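Local structure of N6 adenine specific DNA methylase (Encephalitozoon cuniculi, 3Q87) at residues T12-L17 and T34-E39; A113-M118 and E137-G142; L122-N127 and E154-I159. The protein serves as the catalytic subunit, Mtq2, of the Mtq2-Trm112 complex, which methylates translation termination factor eRF1, with S-adenosylmethionine as methyl donor. One frame throughout, in Å; residues are numbered along the deposited sequence.

Overall arrangement
The three contacts are spread over a class I, Rossmann-like methyltransferase core with strand order 3-2-1-4-5-7-6. Contact 1 comes first along the chain and packs helix 8-20 on helix 36-41, next to S-adenosylmethionine. Contacts 2 and 3 interleave in the sequence: both use the region around strand 118-124, contact 2 at its start and contact 3 at its end, where antiparallel strand 155-162 pairs with it. Contacts 1 and 3 have centres about 16 Å apart and touch, Thr12, Leu13 and Ala16 lying against Val156 and Ile158. Contacts 1 and 2, centres about 21 Å apart, lie on opposite sides of the chain's centre. Helix 8-20 thus packs both on helix 36-41, whose Ile37 touches the cofactor, and on antiparallel strand 155-162.

Contact 1: T12-L17 and T34-E39; sequences TLMDAL and TGVITE
Across this contact the flat group that Met14 meets is the Val36 peptide: the methyl CE of Met14 stands steeply above the plane of the Val36 carbonyl, at its oxygen end, 3.5 Å from Val36 O. Every other partner is aliphatic or sulfur. The Met14 chain runs straight out from helix 8-20 and bends at its last torsion (chi3 71°), which turns CE onto that carbonyl, while SD of Met14 rests on Val36 CG2 at 4.0 Å. Halfway along the same chain, Met14 CG lies 3.7 Å from Ile37 CG1, so one methionine covers two successive residues of the facing helix.

Ile37 meets three residues of helix 8-20: Leu13, Met14 and Leu17. With its CG1 beside its own backbone N (chi1 -61°) and CG2 on the carbonyl side, its branches part toward different leucines: Ile37 CD1 meets Leu13 CD2 at 3.7 Å, and Ile37 CG2 meets Leu17 CD1 at 3.9 Å. Both leucines cross the isoleucine at about a right angle. Leu13 and Leu17 also lean on Val83 of strand 81-84, which sets this side of helix 8-20 against the sheet. Gly35, at positive phi, is the N-cap of helix 36-41; the turn leading into it follows the first strand of the Rossmann-like fold, where class I methyltransferases hold their cofactor. Leu13 packs on Asn85, one of the cofactor-binding residues. With no polar bond between the two segments, the contact rests mainly on apolar packing and sets hydrocarbon, through Ile37, against the bound S-adenosylmethionine.

Contact 2: A113-M118 and E137-G142; sequences AVTVGM and EERGYG
Tyr141 reaches from just beyond helix 129-138 to Val114 and Val116, in the bend that leads into strand 118-124. Its CB leaves the backbone toward that bend, and the ring carbon CG stands beside the residue's own N (chi1 -69°), which carries the ring toward the bend. Of the two ortho-to-oxygen carbons, Tyr141 CE2 packs on Val114 CG1 at 3.8 Å, in an oblique approach. The other, Tyr141 CE1, is 3.1 Å from Val116 O, which lies near the ring plane at its edge. Val114 O is also at the edge, in plane. At the tip, Tyr141 OH donates to Val116 O at 2.7 Å; the hydroxyl lies in the carbonyl plane, on a lone pair. Val114 CG2 packs against the hydroxyl too, 3.6 Å from Tyr141 OH.

Just before the tyrosine a Schellman motif ends helix 129-138. Gly140 takes positive phi there, its N bonded to Glu137 O, and the chain then turns into strand 142-150, the edge strand of the methyltransferase sheet within this chain. Arg139, just before the glycine, is bent at its second and third torsions and brings its guanidinium to the bend. There Arg139 NH2 donates to Val114 O at 2.6 Å with a bent N-H...O angle of 146°. The nitrogen stands above the carbonyl plane, 53° out of it. Thr115 CG2 is 3.5 Å from Arg139 NH2, near the guanidinium plane, and Ala113 N lies over one of the guanidinium's faces. Arg139 NE makes a weak hydrogen bond to Val111 O. Gln76, outside both segments, hydrogen-bonds Ala113 O and Thr115 N.

Contact 3: L122-N127 and E154-I159; sequences LVIEAN and ETVYII
Glu125 and Tyr157 are swung together by their first torsions: the glutamate's CG lies opposite its backbone N (chi1 -163°) with an extended chain beyond, while the tyrosine ring sits beside its own N (chi1 -57°). Glu125 OE1 thereby accepts two bonds. Tyr157 OH, 2.9 Å from Glu125 OE1, uses the anti lone pair of that oxygen, and Thr155 OG1 comes to Glu125 OE1 at 3.2 Å from above the carboxylate plane. Carboxylate and ring planes stand 53° apart.

Next to this cluster the strands pair antiparallel. Val123 and Tyr157 form a hydrogen-bonded pair, with Val123 N to Tyr157 O at 2.9 Å and Tyr157 N to Val123 O at 2.8 Å. Where strand 118-124 gives way to a 3-10 turn, Glu154 OE2 takes the Ala126 N-H at 2.7 Å and fastens the turn to the start of strand 155-162. Leu122 CD1 packs crosswise on Val156 CG1 at 3.6 Å.

This is the fifth-to-seventh strand pairing of the class I methyltransferase sheet. Leu122, Ile124, Val156 and Ile158 share one face, where helix 8-20 covers Val156 and Ile158; Ile159 meets helix 129-138, and strand 142-150 adjoins strand 155-162.

Contact 1: T12-L17 and T34-E39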
loop_
_atom_site.group_PDB
_atom_site.type_symbol
_atom_site.label_atom_id
_atom_site.label_comp_id
_atom_site.label_asym_id
_atom_site.label_seq_id
_atom_site.Cartn_x
_atom_site.Cartn_y
_atom_site.Cartn_z
ATOM N N THR B 12 -12.223 5.914 -15.516
ATOM C CA THR B 12 -13.034 4.711 -15.679
ATOM C C THR B 12 -12.790 3.720 -14.522
ATOM O O THR B 12 -13.716 3.055 -14.065
ATOM C CB THR B 12 -12.823 4.010 -17.050
ATOM O OG1 THR B 12 -11.728 3.099 -16.966
ATOM C CG2 THR B 12 -12.547 5.020 -18.143
ATOM N N LEU B 13 -11.552 3.626 -14.045
ATOM C CA LEU B 13 -11.278 2.825 -12.853
ATOM C C LEU B 13 -12.041 3.416 -11.666
ATOM O O LEU B 13 -12.752 2.708 -10.955
ATOM C CB LEU B 13 -9.762 2.722 -12.580
ATOM C CG LEU B 13 -9.285 1.916 -11.356
ATOM C CD1 LEU B 13 -9.954 0.558 -11.284
ATOM C CD2 LEU B 13 -7.741 1.760 -11.319
ATOM N N MET B 14 -11.930 4.726 -11.481
ATOM C CA MET B 14 -12.620 5.384 -10.382
ATOM C C MET B 14 -14.135 5.181 -10.443
ATOM O O MET B 14 -14.773 4.937 -9.416
ATOM C CB MET B 14 -12.282 6.873 -10.352
ATOM C CG MET B 14 -10.819 7.130 -10.019
ATOM S SD MET B 14 -10.354 8.883 -9.961
ATOM C CE MET B 14 -11.176 9.440 -8.459
ATOM N N ASP B 15 -14.708 5.287 -11.640
ATOM C CA ASP B 15 -16.145 5.095 -11.805
ATOM C C ASP B 15 -16.552 3.684 -11.392
ATOM O O ASP B 15 -17.536 3.506 -10.676
ATOM C CB ASP B 15 -16.595 5.371 -13.248
ATOM C CG ASP B 15 -16.693 6.862 -13.567
ATOM O OD1 ASP B 15 -16.574 7.703 -12.642
ATOM O OD2 ASP B 15 -16.892 7.194 -14.755
ATOM N N ALA B 16 -15.786 2.683 -11.819
ATOM C CA ALA B 16 -16.102 1.311 -11.433
ATOM C C ALA B 16 -15.981 1.067 -9.920
ATOM O O ALA B 16 -16.812 0.367 -9.330
ATOM C CB ALA B 16 -15.271 0.317 -12.219
ATOM N N LEU B 17 -14.949 1.642 -9.301
ATOM C CA LEU B 17 -14.746 1.522 -7.856
ATOM C C LEU B 17 -15.914 2.149 -7.119
ATOM O O LEU B 17 -16.372 1.649 -6.088
ATOM C CB LEU B 17 -13.444 2.209 -7.425
ATOM C CG LEU B 17 -12.143 1.531 -7.882
ATOM C CD1 LEU B 17 -10.954 2.428 -7.629
ATOM C CD2 LEU B 17 -11.954 0.187 -7.188
ATOM N N THR B 34 0.014 10.703 -8.086
ATOM C CA THR B 34 -0.287 11.806 -7.151
ATOM C C THR B 34 -1.581 11.632 -6.322
ATOM O O THR B 34 -2.011 12.556 -5.614
ATOM C CB THR B 34 -0.283 13.216 -7.845
ATOM O OG1 THR B 34 -1.193 13.216 -8.949
ATOM C CG2 THR B 34 1.114 13.583 -8.342
ATOM N N GLY B 35 -2.198 10.457 -6.419
ATOM C CA GLY B 35 -3.197 10.047 -5.440
ATOM C C GLY B 35 -4.647 10.383 -5.721
ATOM O O GLY B 35 -5.460 10.420 -4.799
ATOM N N VAL B 36 -4.988 10.614 -6.985
ATOM C CA VAL B 36 -6.382 10.876 -7.338
ATOM C C VAL B 36 -7.298 9.729 -6.889
ATOM O O VAL B 36 -8.380 9.960 -6.366
ATOM C CB VAL B 36 -6.555 11.208 -8.857
ATOM C CG1 VAL B 36 -6.414 9.942 -9.733
ATOM C CG2 VAL B 36 -7.859 11.923 -9.107
ATOM N N ILE B 37 -6.861 8.488 -7.062
ATOM C CA ILE B 37 -7.686 7.363 -6.624
ATOM C C ILE B 37 -7.683 7.190 -5.090
ATOM O O ILE B 37 -8.726 6.902 -4.475
ATOM C CB ILE B 37 -7.278 6.064 -7.338
ATOM C CG1 ILE B 37 -7.469 6.220 -8.849
ATOM C CG2 ILE B 37 -8.108 4.901 -6.832
ATOM C CD1 ILE B 37 -7.039 4.977 -9.648
ATOM N N THR B 38 -6.521 7.402 -4.475
ATOM C CA THR B 38 -6.404 7.420 -3.017
ATOM C C THR B 38 -7.399 8.404 -2.392
ATOM O O THR B 38 -8.065 8.097 -1.403
ATOM C CB THR B 38 -4.963 7.792 -2.553
ATOM O OG1 THR B 38 -4.076 6.701 -2.815
ATOM C CG2 THR B 38 -4.934 8.109 -1.042
ATOM N N GLU B 39 -7.489 9.587 -2.981
ATOM C CA GLU B 39 -8.413 10.617 -2.509
ATOM C C GLU B 39 -9.861 10.110 -2.415
ATOM O O GLU B 39 -10.578 10.410 -1.457
ATOM C CB GLU B 39 -8.345 11.840 -3.424
ATOM C CG GLU B 39 -8.895 13.122 -2.789
ATOM C CD GLU B 39 -8.677 14.345 -3.674
ATOM O OE1 GLU B 39 -8.194 15.373 -3.163
ATOM O OE2 GLU B 39 -8.985 14.274 -4.884
#

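Contact 2: A113-M118 and E137-G142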
loop_
_atom_site.group_PDB
_atom_site.type_symbol
_atom_site.label_atom_id
_atom_site.label_comp_id
_atom_site.label_asym_id
_atom_site.label_seq_id
_atom_site.Cartn_x
_atom_site.Cartn_y
_atom_site.Cartn_z
ATOM N N ALA B 113 2.650 -12.125 -8.509
ATOM C CA ALA B 113 3.007 -11.902 -7.110
ATOM C C ALA B 113 1.807 -11.638 -6.194
ATOM O O ALA B 113 1.942 -11.680 -4.971
ATOM C CB ALA B 113 4.010 -10.762 -6.996
ATOM N N VAL B 114 0.645 -11.351 -6.778
ATOM C CA VAL B 114 -0.487 -10.865 -5.987
ATOM C C VAL B 114 -1.181 -12.013 -5.258
ATOM O O VAL B 114 -1.405 -13.077 -5.833
ATOM C CB VAL B 114 -1.508 -10.044 -6.854
ATOM C CG1 VAL B 114 -2.189 -10.932 -7.892
ATOM C CG2 VAL B 114 -2.549 -9.369 -5.968
ATOM N N THR B 115 -1.497 -11.808 -3.985
ATOM C CA THR B 115 -2.128 -12.863 -3.191
ATOM C C THR B 115 -3.294 -12.364 -2.344
ATOM O O THR B 115 -3.886 -13.145 -1.608
ATOM C CB THR B 115 -1.119 -13.582 -2.244
ATOM O OG1 THR B 115 -0.651 -12.664 -1.250
ATOM C CG2 THR B 115 0.072 -14.129 -3.021
ATOM N N VAL B 116 -3.623 -11.075 -2.433
ATOM C CA VAL B 116 -4.710 -10.522 -1.618
ATOM C C VAL B 116 -6.055 -11.090 -2.056
ATOM O O VAL B 116 -6.172 -11.637 -3.142
ATOM C CB VAL B 116 -4.783 -8.994 -1.701
ATOM C CG1 VAL B 116 -3.545 -8.368 -1.090
ATOM C CG2 VAL B 116 -4.978 -8.564 -3.158
ATOM N N GLY B 117 -7.067 -10.952 -1.210
ATOM C CA GLY B 117 -8.357 -11.565 -1.474
ATOM C C GLY B 117 -9.110 -10.973 -2.658
ATOM O O GLY B 117 -9.876 -11.675 -3.317
ATOM N N MET B 118 -8.892 -9.687 -2.928
ATOM C CA MET B 118 -9.614 -8.990 -3.991
ATOM C C MET B 118 -8.745 -7.952 -4.685
ATOM O O MET B 118 -7.939 -7.281 -4.040
ATOM C CB MET B 118 -10.838 -8.297 -3.407
ATOM C CG MET B 118 -11.884 -7.903 -4.440
ATOM S SD MET B 118 -13.263 -7.063 -3.642
ATOM C CE MET B 118 -13.766 -8.332 -2.484
ATOM N N GLU B 137 -6.709 -16.445 -13.326
ATOM C CA GLU B 137 -7.392 -17.678 -12.968
ATOM C C GLU B 137 -6.382 -18.687 -12.454
ATOM O O GLU B 137 -6.619 -19.364 -11.455
ATOM C CB GLU B 137 -8.119 -18.263 -14.184
ATOM C CG GLU B 137 -9.214 -17.371 -14.721
ATOM C CD GLU B 137 -10.312 -17.130 -13.705
ATOM O OE1 GLU B 137 -10.445 -17.944 -12.765
ATOM O OE2 GLU B 137 -11.050 -16.132 -13.847
ATOM N N GLU B 138 -5.253 -18.781 -13.149
ATOM C CA GLU B 138 -4.174 -19.670 -12.747
ATOM C C GLU B 138 -3.646 -19.347 -11.352
ATOM O O GLU B 138 -3.059 -20.197 -10.690
ATOM C CB GLU B 138 -3.032 -19.601 -13.754
ATOM C CG GLU B 138 -3.382 -20.116 -15.131
ATOM C CD GLU B 138 -2.292 -19.815 -16.149
ATOM O OE1 GLU B 138 -1.132 -19.585 -15.734
ATOM O OE2 GLU B 138 -2.595 -19.806 -17.367
ATOM N N ARG B 139 -3.848 -18.113 -10.908
ATOM C CA ARG B 139 -3.343 -17.686 -9.616
ATOM C C ARG B 139 -4.400 -17.822 -8.530
ATOM O O ARG B 139 -4.185 -17.443 -7.381
ATOM C CB ARG B 139 -2.819 -16.251 -9.704
ATOM C CG ARG B 139 -1.524 -16.130 -10.494
ATOM C CD ARG B 139 -0.341 -16.467 -9.616
ATOM N NE ARG B 139 -0.271 -15.553 -8.479
ATOM C CZ ARG B 139 0.453 -15.768 -7.385
ATOM N NH1 ARG B 139 1.170 -16.880 -7.264
ATOM N NH2 ARG B 139 0.452 -14.873 -6.405
ATOM N N GLY B 140 -5.553 -18.367 -8.902
ATOM C CA GLY B 140 -6.612 -18.605 -7.943
ATOM C C GLY B 140 -7.676 -17.528 -7.880
ATOM O O GLY B 140 -8.488 -17.520 -6.958
ATOM N N TYR B 141 -7.692 -16.615 -8.846
ATOM C CA TYR B 141 -8.702 -15.557 -8.810
ATOM C C TYR B 141 -9.868 -15.864 -9.721
ATOM O O TYR B 141 -9.686 -16.084 -10.919
ATOM C CB TYR B 141 -8.115 -14.186 -9.178
ATOM C CG TYR B 141 -7.174 -13.641 -8.134
ATOM C CD1 TYR B 141 -7.650 -12.890 -7.076
ATOM C CD2 TYR B 141 -5.806 -13.902 -8.200
ATOM C CE1 TYR B 141 -6.797 -12.409 -6.104
ATOM C CE2 TYR B 141 -4.940 -13.427 -7.233
ATOM C CZ TYR B 141 -5.442 -12.679 -6.183
ATOM O OH TYR B 141 -4.590 -12.199 -5.208
ATOM N N GLY B 142 -11.068 -15.867 -9.159
ATOM C CA GLY B 142 -12.249 -15.794 -9.996
ATOM C C GLY B 142 -12.272 -14.377 -10.535
ATOM O O GLY B 142 -12.098 -13.430 -9.773
#

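Contact 3: L122-N127 and E154-I159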
loop_
_atom_site.group_PDB
_atom_site.type_symbol
_atom_site.label_atom_id
_atom_site.label_comp_id
_atom_site.label_asym_id
_atom_site.label_seq_id
_atom_site.Cartn_x
_atom_site.Cartn_y
_atom_site.Cartn_z
ATOM N N LEU B 122 -6.657 -2.399 -14.153
ATOM C CA LEU B 122 -6.999 -1.794 -15.428
ATOM C C LEU B 122 -6.044 -2.286 -16.501
ATOM O O LEU B 122 -4.842 -2.375 -16.285
ATOM C CB LEU B 122 -6.966 -0.260 -15.356
ATOM C CG LEU B 122 -7.345 0.471 -16.663
ATOM C CD1 LEU B 122 -7.870 1.855 -16.358
ATOM C CD2 LEU B 122 -6.180 0.560 -17.656
ATOM N N VAL B 123 -6.599 -2.601 -17.666
ATOM C CA VAL B 123 -5.819 -3.091 -18.773
ATOM C C VAL B 123 -6.390 -2.459 -20.047
ATOM O O VAL B 123 -7.501 -1.967 -20.031
ATOM C CB VAL B 123 -5.899 -4.627 -18.837
ATOM C CG1 VAL B 123 -5.486 -5.111 -20.183
ATOM C CG2 VAL B 123 -5.041 -5.261 -17.735
ATOM N N ILE B 124 -5.620 -2.435 -21.128
ATOM C CA ILE B 124 -6.153 -1.986 -22.410
ATOM C C ILE B 124 -6.173 -3.135 -23.421
ATOM O O ILE B 124 -5.560 -4.168 -23.202
ATOM C CB ILE B 124 -5.373 -0.781 -22.976
ATOM C CG1 ILE B 124 -3.914 -1.157 -23.228
ATOM C CG2 ILE B 124 -5.486 0.417 -22.031
ATOM C CD1 ILE B 124 -3.148 -0.098 -24.007
ATOM N N GLU B 125 -6.889 -2.949 -24.526
ATOM C CA GLU B 125 -7.069 -4.014 -25.506
ATOM C C GLU B 125 -5.731 -4.590 -25.963
ATOM O O GLU B 125 -5.591 -5.803 -26.150
ATOM C CB GLU B 125 -7.867 -3.498 -26.704
ATOM C CG GLU B 125 -8.469 -4.582 -27.580
ATOM C CD GLU B 125 -9.521 -4.021 -28.525
ATOM O OE1 GLU B 125 -10.686 -3.843 -28.095
ATOM O OE2 GLU B 125 -9.184 -3.750 -29.697
ATOM N N ALA B 126 -4.739 -3.722 -26.125
ATOM C CA ALA B 126 -3.437 -4.165 -26.612
ATOM C C ALA B 126 -2.720 -5.136 -25.662
ATOM O O ALA B 126 -1.857 -5.910 -26.090
ATOM C CB ALA B 126 -2.558 -2.976 -26.939
ATOM N N ASN B 127 -3.079 -5.108 -24.382
ATOM C CA ASN B 127 -2.456 -6.008 -23.414
ATOM C C ASN B 127 -2.935 -7.452 -23.540
ATOM O O ASN B 127 -2.371 -8.350 -22.917
ATOM C CB ASN B 127 -2.696 -5.519 -21.982
ATOM C CG ASN B 127 -2.172 -4.119 -21.755
ATOM O OD1 ASN B 127 -1.162 -3.728 -22.328
ATOM N ND2 ASN B 127 -2.850 -3.363 -20.913
ATOM N N GLU B 154 -7.660 4.285 -26.989
ATOM C CA GLU B 154 -7.903 2.841 -26.924
ATOM C C GLU B 154 -9.136 2.478 -26.116
ATOM O O GLU B 154 -9.949 3.334 -25.771
ATOM C CB GLU B 154 -6.668 2.093 -26.391
ATOM C CG GLU B 154 -6.672 0.581 -26.686
ATOM C CD GLU B 154 -5.283 0.032 -26.974
ATOM O OE1 GLU B 154 -4.366 0.838 -27.245
ATOM O OE2 GLU B 154 -5.107 -1.203 -26.943
ATOM N N THR B 155 -9.285 1.193 -25.835
ATOM C CA THR B 155 -10.413 0.729 -25.046
ATOM C C THR B 155 -9.903 0.174 -23.723
ATOM O O THR B 155 -8.962 -0.610 -23.681
ATOM C CB THR B 155 -11.224 -0.344 -25.788
ATOM O OG1 THR B 155 -10.438 -1.534 -25.911
ATOM C CG2 THR B 155 -11.600 0.141 -27.180
ATOM N N VAL B 156 -10.543 0.588 -22.644
ATOM C CA VAL B 156 -10.094 0.237 -21.313
ATOM C C VAL B 156 -10.928 -0.900 -20.734
ATOM O O VAL B 156 -12.155 -0.888 -20.840
ATOM C CB VAL B 156 -10.207 1.461 -20.390
ATOM C CG1 VAL B 156 -10.174 1.040 -18.941
ATOM C CG2 VAL B 156 -9.107 2.437 -20.695
ATOM N N TYR B 157 -10.258 -1.874 -20.119
ATOM C CA TYR B 157 -10.929 -2.958 -19.408
ATOM C C TYR B 157 -10.594 -2.949 -17.920
ATOM O O TYR B 157 -9.428 -2.962 -17.529
ATOM C CB TYR B 157 -10.536 -4.310 -20.001
ATOM C CG TYR B 157 -10.828 -4.438 -21.482
ATOM C CD1 TYR B 157 -11.892 -5.212 -21.937
ATOM C CD2 TYR B 157 -10.045 -3.785 -22.423
ATOM C CE1 TYR B 157 -12.168 -5.332 -23.290
ATOM C CE2 TYR B 157 -10.309 -3.901 -23.783
ATOM C CZ TYR B 157 -11.372 -4.675 -24.209
ATOM O OH TYR B 157 -11.640 -4.793 -25.552
ATOM N N ILE B 158 -11.623 -2.929 -17.089
ATOM C CA ILE B 158 -11.422 -3.016 -15.654
ATOM C C ILE B 158 -11.705 -4.426 -15.158
ATOM O O ILE B 158 -12.837 -4.913 -15.192
ATOM C CB ILE B 158 -12.280 -2.004 -14.911
ATOM C CG1 ILE B 158 -11.834 -0.590 -15.302
ATOM C CG2 ILE B 158 -12.190 -2.244 -13.398
ATOM C CD1 ILE B 158 -12.799 0.466 -14.872
ATOM N N ILE B 159 -10.649 -5.082 -14.710
ATOM C CA ILE B 159 -10.746 -6.451 -14.240
ATOM C C ILE B 159 -10.946 -6.505 -12.736
ATOM O O ILE B 159 -10.221 -5.859 -11.986
ATOM C CB ILE B 159 -9.495 -7.226 -14.631
ATOM C CG1 ILE B 159 -9.359 -7.246 -16.148
ATOM C CG2 ILE B 159 -9.557 -8.655 -14.121
ATOM C CD1 ILE B 159 -8.233 -8.141 -16.638
#